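Local coordinates for protein bacterioferritin (Rhodobacter capsulatus, PDB 1JGC) that stores iron in a hollow 24-subunit shell, binds one heme b per dimer and probably oxidises Fe(2+) with dioxygen at a dinuclear ferroxidase centre, at residues Arg16-Ala21 with Lys99-Ala104; Met52-Lys57 with Ile124-Gly129. All blocks are in the same frame, centred on the assembly; numbering follows the deposited sequence.

Contact 1 (Arg16-Ala21 with Lys99-Ala104)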
ATOM      1  N   ARG A  16      45.229  26.624 -13.708  1.00 23.13           N
ATOM      2  CA  ARG A  16      45.055  28.064 -13.766  1.00 23.90           C
ATOM      3  C   ARG A  16      44.043  28.408 -14.845  1.00 22.77           C
ATOM      4  O   ARG A  16      43.234  29.311 -14.688  1.00 23.18           O
ATOM      5  CB  ARG A  16      46.382  28.769 -14.065  1.00 26.04           C
ATOM      6  CG  ARG A  16      46.181  30.221 -14.446  1.00 30.35           C
ATOM      7  CD  ARG A  16      47.482  30.941 -14.667  1.00 33.85           C
ATOM      8  NE  ARG A  16      48.207  31.104 -13.413  1.00 39.57           N
ATOM      9  CZ  ARG A  16      49.415  30.585 -13.188  1.00 42.41           C
ATOM     10  NH1 ARG A  16      50.018  29.875 -14.148  1.00 43.77           N
ATOM     11  NH2 ARG A  16      50.021  30.767 -12.010  1.00 41.29           N
ATOM     12  N   SER A  17      44.097  27.684 -15.949  1.00 22.28           N
ATOM     13  CA  SER A  17      43.172  27.915 -17.037  1.00 22.08           C
ATOM     14  C   SER A  17      41.745  27.635 -16.545  1.00 22.54           C
ATOM     15  O   SER A  17      40.820  28.406 -16.824  1.00 21.97           O
ATOM     16  CB  SER A  17      43.532  26.998 -18.201  1.00 23.24           C
ATOM     17  OG  SER A  17      42.678  27.202 -19.311  1.00 26.55           O
ATOM     18  N   GLU A  18      41.574  26.536 -15.809  0.50 22.06           N
ATOM     19  CA  GLU A  18      40.263  26.161 -15.284  0.50 21.74           C
ATOM     20  C   GLU A  18      39.736  27.137 -14.234  0.50 21.32           C
ATOM     21  O   GLU A  18      38.562  27.504 -14.268  0.50 21.13           O
ATOM     22  CB  GLU A  18      40.300  24.747 -14.700  0.50 22.89           C
ATOM     23  CG  GLU A  18      40.616  23.639 -15.705  0.50 25.77           C
ATOM     24  CD  GLU A  18      39.642  23.581 -16.875  0.50 27.57           C
ATOM     25  OE1 GLU A  18      39.601  24.547 -17.668  0.50 29.96           O
ATOM     26  OE2 GLU A  18      38.921  22.568 -17.010  0.50 28.80           O
ATOM     27  N   LEU A  19      40.589  27.555 -13.302  1.00 20.85           N
ATOM     28  CA  LEU A  19      40.167  28.503 -12.274  1.00 19.86           C
ATOM     29  C   LEU A  19      39.677  29.767 -12.964  1.00 20.03           C
ATOM     30  O   LEU A  19      38.775  30.434 -12.474  1.00 20.82           O
ATOM     31  CB  LEU A  19      41.323  28.860 -11.342  1.00 19.32           C
ATOM     32  CG  LEU A  19      41.892  27.766 -10.440  1.00 19.25           C
ATOM     33  CD1 LEU A  19      43.089  28.311  -9.669  1.00 17.60           C
ATOM     34  CD2 LEU A  19      40.822  27.282  -9.485  1.00 18.33           C
ATOM     35  N   THR A  20      40.278  30.091 -14.107  1.00 19.77           N
ATOM     36  CA  THR A  20      39.900  31.280 -14.854  1.00 20.01           C
ATOM     37  C   THR A  20      38.508  31.073 -15.439  1.00 19.95           C
ATOM     38  O   THR A  20      37.633  31.932 -15.308  1.00 20.91           O
ATOM     39  CB  THR A  20      40.902  31.577 -16.006  1.00 21.42           C
ATOM     40  OG1 THR A  20      42.222  31.721 -15.470  1.00 21.71           O
ATOM     41  CG2 THR A  20      40.531  32.855 -16.723  1.00 19.00           C
ATOM     42  N   ALA A  21      38.303  29.927 -16.079  1.00 18.46           N
ATOM     43  CA  ALA A  21      37.008  29.609 -16.667  1.00 19.07           C
ATOM     44  C   ALA A  21      35.902  29.611 -15.598  1.00 19.16           C
ATOM     45  O   ALA A  21      34.814  30.138 -15.818  1.00 19.34           O
ATOM     46  CB  ALA A  21      37.066  28.248 -17.361  1.00 17.91           C
ATOM     47  N   LYS A  99      44.119  24.759 -26.885  1.00 30.57           N
ATOM     48  CA  LYS A  99      45.478  24.924 -27.373  1.00 30.73           C
ATOM     49  C   LYS A  99      46.423  24.374 -26.317  1.00 28.96           C
ATOM     50  O   LYS A  99      47.278  23.535 -26.603  1.00 29.07           O
ATOM     51  CB  LYS A  99      45.752  26.412 -27.613  1.00 32.54           C
ATOM     52  CG  LYS A  99      47.109  26.732 -28.184  1.00 36.43           C
ATOM     53  CD  LYS A  99      47.237  28.233 -28.452  1.00 39.34           C
ATOM     54  CE  LYS A  99      48.601  28.590 -29.068  1.00 40.33           C
ATOM     55  NZ  LYS A  99      49.762  28.341 -28.147  1.00 40.34           N
ATOM     56  N   LEU A 100      46.243  24.835 -25.085  1.00 27.16           N
ATOM     57  CA  LEU A 100      47.079  24.399 -23.980  1.00 26.48           C
ATOM     58  C   LEU A 100      46.983  22.908 -23.698  1.00 27.07           C
ATOM     59  O   LEU A 100      47.999  22.261 -23.429  1.00 27.42           O
ATOM     60  CB  LEU A 100      46.719  25.173 -22.713  1.00 25.57           C
ATOM     61  CG  LEU A 100      47.328  24.641 -21.410  1.00 25.25           C
ATOM     62  CD1 LEU A 100      48.839  24.690 -21.495  1.00 23.39           C
ATOM     63  CD2 LEU A 100      46.831  25.470 -20.234  1.00 24.31           C
ATOM     64  N   TYR A 101      45.769  22.363 -23.754  1.00 26.36           N
ATOM     65  CA  TYR A 101      45.574  20.943 -23.467  1.00 25.74           C
ATOM     66  C   TYR A 101      46.181  20.024 -24.514  1.00 26.19           C
ATOM     67  O   TYR A 101      46.709  18.969 -24.173  1.00 27.04           O
ATOM     68  CB  TYR A 101      44.088  20.604 -23.314  1.00 25.49           C
ATOM     69  CG  TYR A 101      43.370  21.334 -22.202  1.00 24.81           C
ATOM     70  CD1 TYR A 101      44.057  21.831 -21.095  1.00 25.02           C
ATOM     71  CD2 TYR A 101      41.987  21.502 -22.244  1.00 26.78           C
ATOM     72  CE1 TYR A 101      43.380  22.481 -20.059  1.00 25.24           C
ATOM     73  CE2 TYR A 101      41.298  22.145 -21.214  1.00 25.77           C
ATOM     74  CZ  TYR A 101      42.000  22.629 -20.130  1.00 25.87           C
ATOM     75  OH  TYR A 101      41.307  23.243 -19.116  1.00 27.66           O
ATOM     76  N   ARG A 102      46.100  20.411 -25.782  1.00 26.07           N
ATOM     77  CA  ARG A 102      46.664  19.591 -26.850  1.00 27.53           C
ATOM     78  C   ARG A 102      48.188  19.515 -26.721  1.00 28.82           C
ATOM     79  O   ARG A 102      48.822  18.496 -27.032  1.00 28.75           O
ATOM     80  CB  ARG A 102      46.270  20.170 -28.204  1.00 26.70           C
ATOM     81  CG  ARG A 102      44.785  20.069 -28.453  1.00 28.16           C
ATOM     82  CD  ARG A 102      44.360  20.642 -29.778  1.00 28.03           C
ATOM     83  NE  ARG A 102      42.976  20.277 -30.057  1.00 31.73           N
ATOM     84  CZ  ARG A 102      42.048  21.127 -30.484  1.00 33.22           C
ATOM     85  NH1 ARG A 102      42.354  22.399 -30.688  1.00 34.70           N
ATOM     86  NH2 ARG A 102      40.804  20.710 -30.700  1.00 34.39           N
ATOM     87  N   GLU A 103      48.758  20.607 -26.227  1.00 29.58           N
ATOM     88  CA  GLU A 103      50.190  20.738 -26.024  1.00 30.07           C
ATOM     89  C   GLU A 103      50.609  19.843 -24.853  1.00 29.80           C
ATOM     90  O   GLU A 103      51.510  19.007 -24.975  1.00 29.21           O
ATOM     91  CB  GLU A 103      50.482  22.196 -25.712  1.00 32.24           C
ATOM     92  CG  GLU A 103      51.869  22.671 -26.019  1.00 36.78           C
ATOM     93  CD  GLU A 103      52.023  24.155 -25.698  1.00 39.88           C
ATOM     94  OE1 GLU A 103      51.202  24.966 -26.217  1.00 40.64           O
ATOM     95  OE2 GLU A 103      52.959  24.492 -24.929  1.00 39.50           O
ATOM     96  N   ALA A 104      49.942  20.023 -23.715  1.00 28.51           N
ATOM     97  CA  ALA A 104      50.239  19.232 -22.527  1.00 27.60           C
ATOM     98  C   ALA A 104      50.054  17.759 -22.859  1.00 26.84           C
ATOM     99  O   ALA A 104      50.882  16.918 -22.521  1.00 27.18           O
ATOM    100  CB  ALA A 104      49.312  19.629 -21.381  1.00 26.90           C
TER
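E18 and Y101 meet inside the four-helix bundle of the ferritin fold. Helix 5-34 and helix 83-111 run roughly antiparallel here, the two segments at 158° to each other. The axes of the segments come within 12.2 Å.

The main contact is polar. E18 is a curated ligand of Fe cation #1, although the dinuclear site is metal-free in this crystal. E18 OE1 lies 2.6 Å from Y101 OH, at the ring edge and in the ring plane. The pair is close, but its bonding angle is too poor for a hydrogen bond. The carboxylate stands nearly at right angles to the ring (88°). A bend at chi2 (-58°) brings the end of E18 close to the tyrosine. E18 has two deposited conformers, which leaves the exact distance doubtful. Y101 OH also makes a weak hydrogen bond to E127 OE2, which links the tyrosine, weakly, to another curated iron ligand.

The nonpolar contact is slight. S17 CB sits 4.2 Å from L100 CD2, beside the polar pair. The same two residues have the nearest CA atoms, 8.7 Å apart.

One side-chain bond stays within helix 5-34. R16 O takes T20 OG1 at 2.7 Å and T20 N from opposite faces of its carbonyl plane.

Contact 2 (Met52-Lys57 with Ile124-Gly129). With HEM (protoporphyrin IX containing Fe), chain D.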
ATOM      1  N   MET A  52      34.673  23.470 -12.178  1.00 23.72           N
ATOM      2  CA  MET A  52      35.089  23.271 -10.802  1.00 22.72           C
ATOM      3  C   MET A  52      35.492  21.813 -10.661  1.00 22.45           C
ATOM      4  O   MET A  52      36.488  21.490 -10.015  1.00 21.41           O
ATOM      5  CB  MET A  52      33.944  23.604  -9.848  1.00 23.66           C
ATOM      6  CG  MET A  52      33.688  25.098  -9.696  1.00 24.33           C
ATOM      7  SD  MET A  52      32.177  25.478  -8.761  1.00 23.31           S
ATOM      8  CE  MET A  52      31.483  26.776  -9.783  1.00 24.89           C
ATOM      9  N   GLY A  53      34.718  20.934 -11.289  1.00 21.54           N
ATOM     10  CA  GLY A  53      35.013  19.516 -11.236  1.00 21.30           C
ATOM     11  C   GLY A  53      36.354  19.191 -11.878  1.00 21.84           C
ATOM     12  O   GLY A  53      37.128  18.390 -11.352  1.00 21.76           O
ATOM     13  N   HIS A  54      36.628  19.804 -13.024  1.00 21.49           N
ATOM     14  CA  HIS A  54      37.889  19.590 -13.724  1.00 22.15           C
ATOM     15  C   HIS A  54      39.034  20.023 -12.820  1.00 21.46           C
ATOM     16  O   HIS A  54      40.006  19.295 -12.644  1.00 21.85           O
ATOM     17  CB  HIS A  54      37.929  20.411 -15.021  1.00 23.23           C
ATOM     18  CG  HIS A  54      36.972  19.936 -16.069  1.00 25.53           C
ATOM     19  ND1 HIS A  54      36.585  20.723 -17.133  1.00 26.95           N
ATOM     20  CD2 HIS A  54      36.350  18.744 -16.236  1.00 25.34           C
ATOM     21  CE1 HIS A  54      35.765  20.036 -17.909  1.00 27.27           C
ATOM     22  NE2 HIS A  54      35.606  18.832 -17.388  1.00 26.86           N
ATOM     23  N   ALA A  55      38.902  21.213 -12.244  1.00 20.29           N
ATOM     24  CA  ALA A  55      39.921  21.761 -11.368  1.00 20.83           C
ATOM     25  C   ALA A  55      40.238  20.805 -10.230  1.00 21.83           C
ATOM     26  O   ALA A  55      41.403  20.523  -9.949  1.00 22.25           O
ATOM     27  CB  ALA A  55      39.468  23.102 -10.818  1.00 19.54           C
ATOM     28  N   ASP A  56      39.199  20.300  -9.576  1.00 22.99           N
ATOM     29  CA  ASP A  56      39.397  19.377  -8.469  1.00 22.98           C
ATOM     30  C   ASP A  56      40.157  18.132  -8.933  1.00 23.34           C
ATOM     31  O   ASP A  56      41.121  17.698  -8.299  1.00 23.48           O
ATOM     32  CB  ASP A  56      38.050  18.982  -7.868  1.00 21.48           C
ATOM     33  CG  ASP A  56      38.192  17.976  -6.758  1.00 22.13           C
ATOM     34  OD1 ASP A  56      39.029  18.203  -5.862  1.00 20.52           O
ATOM     35  OD2 ASP A  56      37.469  16.958  -6.779  1.00 23.01           O
ATOM     36  N   LYS A  57      39.714  17.569 -10.044  1.00 23.43           N
ATOM     37  CA  LYS A  57      40.334  16.386 -10.619  1.00 25.44           C
ATOM     38  C   LYS A  57      41.839  16.629 -10.873  1.00 25.55           C
ATOM     39  O   LYS A  57      42.684  15.779 -10.567  1.00 25.67           O
ATOM     40  CB  LYS A  57      39.602  16.049 -11.918  1.00 27.76           C
ATOM     41  CG  LYS A  57      40.109  14.848 -12.664  1.00 33.47           C
ATOM     42  CD  LYS A  57      39.416  14.721 -14.036  1.00 37.13           C
ATOM     43  CE  LYS A  57      37.903  14.555 -13.887  1.00 40.18           C
ATOM     44  NZ  LYS A  57      37.186  14.409 -15.205  1.00 42.46           N
ATOM     45  N   ILE A 124      40.192  17.703 -23.294  1.00 21.18           N
ATOM     46  CA  ILE A 124      40.070  18.133 -24.683  1.00 19.89           C
ATOM     47  C   ILE A 124      38.689  17.756 -25.198  1.00 19.96           C
ATOM     48  O   ILE A 124      38.032  18.561 -25.851  1.00 18.61           O
ATOM     49  CB  ILE A 124      41.156  17.470 -25.583  1.00 20.57           C
ATOM     50  CG1 ILE A 124      42.524  18.091 -25.280  1.00 18.41           C
ATOM     51  CG2 ILE A 124      40.805  17.631 -27.066  1.00 17.65           C
ATOM     52  CD1 ILE A 124      43.676  17.399 -25.965  1.00 19.28           C
ATOM     53  N   THR A 125      38.252  16.535 -24.890  1.00 20.10           N
ATOM     54  CA  THR A 125      36.938  16.073 -25.324  1.00 20.91           C
ATOM     55  C   THR A 125      35.812  16.931 -24.740  1.00 21.83           C
ATOM     56  O   THR A 125      34.897  17.311 -25.459  1.00 22.72           O
ATOM     57  CB  THR A 125      36.704  14.597 -24.947  1.00 20.79           C
ATOM     58  OG1 THR A 125      37.748  13.794 -25.507  1.00 21.78           O
ATOM     59  CG2 THR A 125      35.377  14.112 -25.502  1.00 17.91           C
ATOM     60  N   ASP A 126      35.876  17.245 -23.448  1.00 23.30           N
ATOM     61  CA  ASP A 126      34.843  18.080 -22.838  1.00 25.03           C
ATOM     62  C   ASP A 126      34.845  19.489 -23.439  1.00 26.32           C
ATOM     63  O   ASP A 126      33.791  20.051 -23.732  1.00 26.04           O
ATOM     64  CB  ASP A 126      35.043  18.209 -21.323  1.00 25.61           C
ATOM     65  CG  ASP A 126      34.875  16.897 -20.590  1.00 27.91           C
ATOM     66  OD1 ASP A 126      34.137  16.012 -21.082  1.00 28.83           O
ATOM     67  OD2 ASP A 126      35.474  16.758 -19.499  1.00 30.29           O
ATOM     68  N   GLU A 127      36.030  20.067 -23.613  1.00 27.02           N
ATOM     69  CA  GLU A 127      36.103  21.406 -24.165  1.00 28.11           C
ATOM     70  C   GLU A 127      35.589  21.466 -25.607  1.00 26.86           C
ATOM     71  O   GLU A 127      34.958  22.446 -25.998  1.00 26.17           O
ATOM     72  CB  GLU A 127      37.531  21.950 -24.055  1.00 31.18           C
ATOM     73  CG  GLU A 127      37.673  23.132 -23.070  1.00 37.23           C
ATOM     74  CD  GLU A 127      37.359  22.777 -21.602  1.00 41.77           C
ATOM     75  OE1 GLU A 127      36.209  22.365 -21.285  1.00 43.77           O
ATOM     76  OE2 GLU A 127      38.272  22.921 -20.744  1.00 44.71           O
ATOM     77  N   GLU A 128      35.837  20.431 -26.401  1.00 25.22           N
ATOM     78  CA  GLU A 128      35.328  20.457 -27.760  1.00 25.39           C
ATOM     79  C   GLU A 128      33.803  20.403 -27.678  1.00 25.51           C
ATOM     80  O   GLU A 128      33.101  20.940 -28.541  1.00 24.65           O
ATOM     81  CB  GLU A 128      35.901  19.299 -28.592  1.00 25.79           C
ATOM     82  CG  GLU A 128      37.279  19.631 -29.177  1.00 26.74           C
ATOM     83  CD  GLU A 128      37.720  18.712 -30.317  1.00 28.26           C
ATOM     84  OE1 GLU A 128      36.865  18.216 -31.085  1.00 29.05           O
ATOM     85  OE2 GLU A 128      38.941  18.504 -30.466  1.00 28.10           O
ATOM     86  N   GLY A 129      33.299  19.781 -26.614  1.00 25.07           N
ATOM     87  CA  GLY A 129      31.864  19.710 -26.406  1.00 25.13           C
ATOM     88  C   GLY A 129      31.290  21.104 -26.174  1.00 26.19           C
ATOM     89  O   GLY A 129      30.268  21.473 -26.770  1.00 26.45           O
TER
HETATM   90  CHA HEM D 201      30.054  23.961  -5.785  0.50 26.59           C
HETATM   91  CHB HEM D 201      34.846  23.310  -6.154  0.50 26.72           C
HETATM   92  CHC HEM D 201      35.319  28.023  -6.927  0.50 25.75           C
HETATM   93  CHD HEM D 201      30.674  28.753  -5.929  0.50 25.01           C
HETATM   94  C1A HEM D 201      31.293  23.372  -6.030  0.50 27.24           C
HETATM   95  C2A HEM D 201      31.566  22.047  -6.552  0.50 28.52           C
HETATM   96  C3A HEM D 201      32.887  21.775  -6.258  0.50 28.22           C
HETATM   97  C4A HEM D 201      33.489  23.075  -6.058  0.50 27.12           C
HETATM   98  CMA HEM D 201      33.620  20.430  -6.411  0.50 27.36           C
HETATM   99  CAA HEM D 201      30.742  21.220  -7.538  0.50 30.51           C
HETATM  100  CBA HEM D 201      29.295  20.906  -7.201  0.50 32.88           C
HETATM  101  CGA HEM D 201      29.157  20.020  -5.990  0.50 35.00           C
HETATM  102  O1A HEM D 201      27.998  19.743  -5.600  0.50 36.43           O
HETATM  103  O2A HEM D 201      30.199  19.600  -5.432  0.50 35.70           O
HETATM  104  C1B HEM D 201      35.416  24.541  -6.414  0.50 26.74           C
HETATM  105  C2B HEM D 201      36.826  24.765  -6.694  0.50 26.87           C
HETATM  106  C3B HEM D 201      36.989  26.119  -6.842  0.50 26.39           C
HETATM  107  C4B HEM D 201      35.645  26.697  -6.762  0.50 26.01           C
HETATM  108  CMB HEM D 201      37.919  23.707  -6.832  0.50 26.63           C
HETATM  109  CAB HEM D 201      38.217  26.724  -7.107  0.50 25.95           C
HETATM  110  CBB HEM D 201      38.669  27.919  -6.573  0.50 25.17           C
HETATM  111  C1C HEM D 201      34.079  28.615  -6.844  0.50 25.50           C
HETATM  112  C2C HEM D 201      33.820  30.003  -7.173  0.50 25.99           C
HETATM  113  C3C HEM D 201      32.488  30.234  -6.908  0.50 25.24           C
HETATM  114  C4C HEM D 201      31.973  28.976  -6.365  0.50 25.46           C
HETATM  115  CMC HEM D 201      34.849  31.003  -7.725  0.50 25.72           C
HETATM  116  CAC HEM D 201      31.761  31.401  -7.153  0.50 25.03           C
HETATM  117  CBC HEM D 201      32.255  32.695  -7.184  0.50 24.16           C
HETATM  118  C1D HEM D 201      30.089  27.517  -5.731  0.50 25.41           C
HETATM  119  C2D HEM D 201      28.679  27.309  -5.434  0.50 25.92           C
HETATM  120  C3D HEM D 201      28.484  25.942  -5.384  0.50 26.68           C
HETATM  121  C4D HEM D 201      29.777  25.319  -5.703  0.50 26.24           C
HETATM  122  CMD HEM D 201      27.610  28.387  -5.209  0.50 23.97           C
HETATM  123  CAD HEM D 201      27.170  25.314  -4.910  0.50 27.38           C
HETATM  124  CBD HEM D 201      26.338  24.547  -5.921  0.50 29.29           C
HETATM  125  CGD HEM D 201      24.959  24.163  -5.379  0.50 31.39           C
HETATM  126  O1D HEM D 201      24.886  23.618  -4.248  0.50 31.08           O
HETATM  127  O2D HEM D 201      23.952  24.397  -6.091  0.50 30.42           O
HETATM  128  NA  HEM D 201      32.496  24.059  -6.082  0.50 26.89           N
HETATM  129  NB  HEM D 201      34.690  25.728  -6.508  0.50 26.25           N
HETATM  130  NC  HEM D 201      32.922  27.961  -6.498  0.50 25.53           N
HETATM  131  ND  HEM D 201      30.752  26.297  -5.889  0.50 25.81           N
HETATM  132 FE   HEM D 201      32.707  25.998  -6.281  0.50 24.60          FE
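H54 and D126 both hold CG beside the backbone N and anti to the carbonyl carbon (chi1 -69° and -65°). These torsions send the imidazole and the carboxylate across the gap between helix 38-64 and helix 114-144 of the ferritin bundle. H54 NE2 gives a weak hydrogen bond to D126 OD2, 3.0 Å long. It is bent, with an angle of 128° at the hydrogen. The ring and carboxylate planes are almost parallel, yet OD2 meets the ring at a slant. D126 CB lies 3.9 Å from H54 CE1. E127 comes from another side: its OE1 is near the ring plane, 4.1 Å from H54 CE1 at the edge.

The ND1 end of H54 makes weak hydrogen bonds to E18 OE2 and E51 OE1. E51 and E127 are curated ligands of both iron ions, and H54 and E18 of the first.

M52 serves the heme instead. Its SD binds the heme iron at 2.6 Å, and M52 of a neighbouring subunit supplies the other axial sulfur. M52 CG lies over the porphyrin, 3.4 Å from heme NB. With an alanine in place of M52, the iron would probably lose its sulfur ligand on this side, and the contact of CG and CE with the porphyrin would go too. D56 extends the dimer contact with a salt bridge to R30 of that same neighbouring subunit.

D126 may thus act as a second-shell partner for the NE2 end of this curated iron ligand. The bond is weak, so the hold is probably loose. H54 has one ring nitrogen near D126 and the other near E18 and E51. This is consistent with an imidazole held in place while the iron site is empty.

Overall arrangement
Contacts 1 and 2 lie at the middle of one bundle, with centres about 9 Å apart. Each brings together two of its four long helices, and their segments alternate along the chain. Together they hold three curated ligands of the dinuclear iron site, E18, H54 and E127; a fourth, E51, lies beside them. In the conformer given, E18 OE1 lies 3.7 Å from E127 OE2; the second conformer leaves this distance doubtful. A salt bridge of 2.9 Å from R102 NH2 to E128 OE2 joins segments 99-104 and 124-129 directly. The heme sits outside the bundle, between this subunit and its dimer partner: the side chain of E18 is about 8 Å from it, while L19 and M52 touch it.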